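Local coordinates for protein 5'-methylthioadenosine nucleosidase / s-adenosylhomocysteine nucleosidase (Brucella melitensis bv. 1, PDB 4PR3) that belongs to the phosphorylase superfamily as a nucleosidase and holds adenine in a pocket of its mixed alpha/beta fold, at residues T131-L134 with P135-A139; M165-M168 with E169-A172. One frame throughout, in Å; residues are numbered along the deposited sequence.

Overall arrangement
The two contacts follow one another along the chain and both belong to the same mixed sheet, yet they do not touch: their centres are about 15 Å apart and their nearest atoms about 4 Å. Contact 1 (131-134 with 135-139) is a surface turn leaving strand 132-133, whereas contact 2 (165-168 with 169-172) is a buried junction between strand 165-167 and helix 170-180. Strands 100-108 and 142-148 link them through the sheet, and Val132 and Leu134 rest on Leu174 of the helix that contact 2 begins. Adenine is met by contact 2 alone, through Val166, Asp167 and Met168; contact 1 contributes no residue to that pocket.

Contact 1 of 2, residues T131-L134 with P135-A139; sequences TVEL and PFRVA
Leu134 passes directly into Pro135, and the chain turns at the proline before extending again at Phe136, so that Arg137 can reach back across the inner side of the bend. Its NH1 donates to Leu134 O over 3.0 Å, with an N-H...O angle of 141°; the donor stands above the carbonyl plane, and the oxygen is tilted out of the guanidinium plane. The same nitrogen, which has two hydrogens to offer, is also modelled close to Phe136 O, in the guanidinium plane, at a length too short to trust. At the neighbouring corner, Arg137 NH2 forms a salt bridge of 3.2 Å with Glu133 OE1, edge-on to the guanidinium, while the two side chains cross at about a right angle. The arginine chain is folded at chi2 (-62°), which brings its end group back over the turn. Behind the turn, Leu134 CB packs on Pro135 CD at 3.5 Å, and Pro135 CG lies 3.9 Å above the centre of the Phe136 ring, on one face. Leu134 is buried against Val103 and Leu174, and its backbone pairs with Ser104, whose carbonyl also receives a weak bond from Arg137 NH2. The arrangement is a bend at a proline where edge strand 132-133 leaves the mixed sheet of this phosphorylase-superfamily fold for the loop toward strand 142-148, bridged by an arginine that reaches back to a carbonyl and a glutamate.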
loop_
_atom_site.group_PDB
_atom_site.type_symbol
_atom_site.label_atom_id
_atom_site.label_comp_id
_atom_site.label_asym_id
_atom_site.label_seq_id
_atom_site.Cartn_x
_atom_site.Cartn_y
_atom_site.Cartn_z
ATOM N N THR A 131 -0.868 -15.891 -6.343
ATOM C CA THR A 131 -1.476 -15.348 -7.545
ATOM C C THR A 131 -2.987 -15.294 -7.351
ATOM O O THR A 131 -3.633 -16.317 -7.142
ATOM C CB THR A 131 -1.113 -16.195 -8.777
ATOM O OG1 THR A 131 0.267 -15.985 -9.106
ATOM C CG2 THR A 131 -1.967 -15.812 -9.966
ATOM N N VAL A 132 -3.546 -14.091 -7.397
ATOM C CA VAL A 132 -4.955 -13.907 -7.078
ATOM C C VAL A 132 -5.796 -13.726 -8.329
ATOM O O VAL A 132 -5.666 -12.723 -9.034
ATOM C CB VAL A 132 -5.171 -12.702 -6.153
ATOM C CG1 VAL A 132 -6.600 -12.694 -5.636
ATOM C CG2 VAL A 132 -4.182 -12.738 -4.999
ATOM N N GLU A 133 -6.656 -14.705 -8.594
ATOM C CA GLU A 133 -7.558 -14.662 -9.738
ATOM C C GLU A 133 -8.545 -13.512 -9.611
ATOM O O GLU A 133 -9.163 -13.333 -8.565
ATOM C CB GLU A 133 -8.331 -15.977 -9.850
ATOM C CG GLU A 133 -7.470 -17.182 -10.160
ATOM C CD GLU A 133 -6.851 -17.105 -11.538
ATOM O OE1 GLU A 133 -7.569 -16.721 -12.486
ATOM O OE2 GLU A 133 -5.648 -17.421 -11.672
ATOM N N LEU A 134 -8.687 -12.730 -10.675
ATOM C CA LEU A 134 -9.748 -11.732 -10.734
ATOM C C LEU A 134 -11.037 -12.416 -11.195
ATOM O O LEU A 134 -10.994 -13.364 -11.984
ATOM C CB LEU A 134 -9.359 -10.567 -11.654
ATOM C CG LEU A 134 -8.200 -9.680 -11.169
ATOM C CD1 LEU A 134 -8.289 -8.274 -11.754
ATOM C CD2 LEU A 134 -8.135 -9.617 -9.648
ATOM N N PRO A 135 -12.190 -11.945 -10.695
ATOM C CA PRO A 135 -13.467 -12.646 -10.898
ATOM C C PRO A 135 -14.028 -12.640 -12.324
ATOM O O PRO A 135 -14.854 -13.497 -12.625
ATOM C CB PRO A 135 -14.425 -11.894 -9.964
ATOM C CG PRO A 135 -13.846 -10.524 -9.860
ATOM C CD PRO A 135 -12.354 -10.733 -9.872
ATOM N N PHE A 136 -13.607 -11.714 -13.179
ATOM C CA PHE A 136 -14.321 -11.499 -14.439
ATOM C C PHE A 136 -13.536 -11.768 -15.721
ATOM O O PHE A 136 -12.317 -11.618 -15.771
ATOM C CB PHE A 136 -14.895 -10.083 -14.481
ATOM C CG PHE A 136 -15.862 -9.795 -13.373
ATOM C CD1 PHE A 136 -16.818 -10.730 -13.014
ATOM C CD2 PHE A 136 -15.804 -8.598 -12.678
ATOM C CE1 PHE A 136 -17.710 -10.471 -11.991
ATOM C CE2 PHE A 136 -16.692 -8.337 -11.654
ATOM C CZ PHE A 136 -17.648 -9.275 -11.310
ATOM N N ARG A 137 -14.268 -12.171 -16.755
ATOM C CA ARG A 137 -13.724 -12.343 -18.094
ATOM C C ARG A 137 -14.685 -11.736 -19.105
ATOM O O ARG A 137 -15.831 -12.164 -19.209
ATOM C CB ARG A 137 -13.518 -13.826 -18.414
ATOM C CG ARG A 137 -12.532 -14.540 -17.497
ATOM C CD ARG A 137 -11.138 -13.946 -17.603
ATOM N NE ARG A 137 -10.198 -14.641 -16.730
ATOM C CZ ARG A 137 -9.943 -14.293 -15.472
ATOM N NH1 ARG A 137 -10.550 -13.245 -14.928
ATOM N NH2 ARG A 137 -9.075 -14.993 -14.757
ATOM N N VAL A 138 -14.217 -10.737 -19.844
ATOM C CA VAL A 138 -15.030 -10.108 -20.874
ATOM C C VAL A 138 -14.566 -10.577 -22.248
ATOM O O VAL A 138 -13.372 -10.551 -22.550
ATOM C CB VAL A 138 -14.950 -8.569 -20.789
ATOM C CG1 VAL A 138 -15.717 -7.923 -21.934
ATOM C CG2 VAL A 138 -15.479 -8.090 -19.446
ATOM N N ALA A 139 -15.510 -11.018 -23.072
ATOM C CA ALA A 139 -15.192 -11.523 -24.404
ATOM C C ALA A 139 -14.656 -10.418 -25.304
ATOM O O ALA A 139 -15.095 -9.273 -25.221
ATOM C CB ALA A 139 -16.413 -12.161 -25.029
#

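Contact 2 of 2, residues M165-M168 with E169-A172; sequences MVDM and ETYA. With ADE (adenine), chain C.
Asp167 gathers three donors from the start of the next segment on a single oxygen, OD2. The straightest bond comes from Thr170 N, at 2.8 Å with an N-H...O angle of 176°, and uses the syn lone pair of OD2. Glu169 N, 3.0 Å from OD2, arrives instead from far out of the carboxylate plane, and Thr170 OG1, 2.7 Å from OD2, from the opposite face. The carboxylate can turn onto these groups because CG lies between the backbone N and the carbonyl carbon (chi1 86°). The bond to Glu169 N makes an Asx turn, which carries the chain from strand 165-167 into helix 170-180, with Glu169 at the N-cap position. Adenine lies on the strand side of this junction: Val166 CG2 is 3.5 Å from N1 of the base, and both Asp167 CA and Met168 CG (a selenomethionine) are 3.5 Å from its N3. One water ties base and turn together, accepting from Met168 N and from adenine N9 and donating to Glu169 OE1, 3.0 Å from the water oxygen. Glu169 bends at chi2 (84°), folding its carboxylate back along Met168, and OE2 is held by Gly59 N. Farther out, Thr148 OG1 bonds both Asp167 OD1 and Tyr171 N, fixing the rotation of the aspartate from its other oxygen, and Met111 of the second subunit packs on Met168.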
loop_
_atom_site.group_PDB
_atom_site.type_symbol
_atom_site.label_atom_id
_atom_site.label_comp_id
_atom_site.label_asym_id
_atom_site.label_seq_id
_atom_site.Cartn_x
_atom_site.Cartn_y
_atom_site.Cartn_z
HETATM N N MSE A 165 2.840 -9.200 -17.498
HETATM C CA MSE A 165 3.025 -7.752 -17.514
HETATM C C MSE A 165 3.168 -7.186 -16.102
HETATM O O MSE A 165 2.872 -7.869 -15.120
HETATM C CB MSE A 165 1.871 -7.072 -18.255
HETATM C CG MSE A 165 0.511 -7.681 -17.960
HETATM SE SE MSE A 165 -0.995 -6.646 -18.650
HETATM C CE MSE A 165 -0.584 -6.664 -20.525
ATOM N N VAL A 166 3.632 -5.943 -16.007
ATOM C CA VAL A 166 3.898 -5.317 -14.715
ATOM C C VAL A 166 3.233 -3.945 -14.572
ATOM O O VAL A 166 3.177 -3.167 -15.525
ATOM C CB VAL A 166 5.424 -5.170 -14.458
ATOM C CG1 VAL A 166 6.096 -6.531 -14.421
ATOM C CG2 VAL A 166 6.068 -4.291 -15.518
ATOM N N ASP A 167 2.723 -3.657 -13.378
ATOM C CA ASP A 167 2.217 -2.324 -13.069
ATOM C C ASP A 167 2.551 -1.935 -11.631
ATOM O O ASP A 167 3.153 -2.711 -10.889
ATOM C CB ASP A 167 0.707 -2.234 -13.304
ATOM C CG ASP A 167 -0.103 -2.681 -12.099
ATOM O OD1 ASP A 167 0.261 -3.707 -11.479
ATOM O OD2 ASP A 167 -1.104 -2.000 -11.772
HETATM N N MSE A 168 2.211 -0.707 -11.261
HETATM C CA MSE A 168 2.457 -0.221 -9.906
HETATM C C MSE A 168 1.270 -0.117 -8.943
HETATM O O MSE A 168 1.436 0.323 -7.808
HETATM C CB MSE A 168 3.244 1.076 -9.976
HETATM C CG MSE A 168 4.515 0.886 -10.771
HETATM SE SE MSE A 168 5.392 2.542 -11.179
HETATM C CE MSE A 168 5.659 3.167 -9.348
ATOM N N GLU A 169 0.082 -0.507 -9.394
ATOM C CA GLU A 169 -1.160 -0.161 -8.694
ATOM C C GLU A 169 -2.085 -1.328 -8.351
ATOM O O GLU A 169 -2.472 -1.501 -7.199
ATOM C CB GLU A 169 -1.941 0.928 -9.439
ATOM C CG GLU A 169 -1.379 2.328 -9.251
ATOM C CD GLU A 169 -0.241 2.632 -10.207
ATOM O OE1 GLU A 169 -0.343 2.248 -11.396
ATOM O OE2 GLU A 169 0.752 3.253 -9.768
ATOM N N THR A 170 -2.474 -2.078 -9.376
ATOM C CA THR A 170 -3.620 -2.987 -9.333
ATOM C C THR A 170 -3.771 -3.865 -8.088
ATOM O O THR A 170 -4.861 -3.936 -7.527
ATOM C CB THR A 170 -3.631 -3.885 -10.582
ATOM O OG1 THR A 170 -3.615 -3.061 -11.753
ATOM C CG2 THR A 170 -4.866 -4.773 -10.608
ATOM N N TYR A 171 -2.702 -4.521 -7.643
ATOM C CA TYR A 171 -2.805 -5.372 -6.456
ATOM C C TYR A 171 -3.242 -4.577 -5.225
ATOM O O TYR A 171 -3.967 -5.083 -4.372
ATOM C CB TYR A 171 -1.495 -6.112 -6.168
ATOM C CG TYR A 171 -1.545 -6.944 -4.906
ATOM C CD1 TYR A 171 -1.972 -8.268 -4.938
ATOM C CD2 TYR A 171 -1.174 -6.404 -3.679
ATOM C CE1 TYR A 171 -2.028 -9.025 -3.784
ATOM C CE2 TYR A 171 -1.229 -7.151 -2.526
ATOM C CZ TYR A 171 -1.656 -8.460 -2.581
ATOM O OH TYR A 171 -1.706 -9.201 -1.424
ATOM N N ALA A 172 -2.787 -3.334 -5.132
ATOM C CA ALA A 172 -3.186 -2.471 -4.032
ATOM C C ALA A 172 -4.671 -2.124 -4.135
ATOM O O ALA A 172 -5.358 -1.991 -3.120
ATOM C CB ALA A 172 -2.340 -1.214 -4.013
HETATM N N9 ADE C . 3.609 0.910 -15.995
HETATM C C8 ADE C . 3.955 1.095 -17.304
HETATM N N7 ADE C . 5.132 0.606 -17.613
HETATM C C5 ADE C . 5.590 0.064 -16.424
HETATM C C6 ADE C . 6.781 -0.606 -16.083
HETATM N N6 ADE C . 7.767 -0.849 -16.952
HETATM N N1 ADE C . 6.925 -1.017 -14.806
HETATM C C2 ADE C . 5.939 -0.772 -13.934
HETATM N N3 ADE C . 4.778 -0.152 -14.137
HETATM C C4 ADE C . 4.665 0.245 -15.415
HETATM O O HOH W 1 1.681 1.413 -13.426
#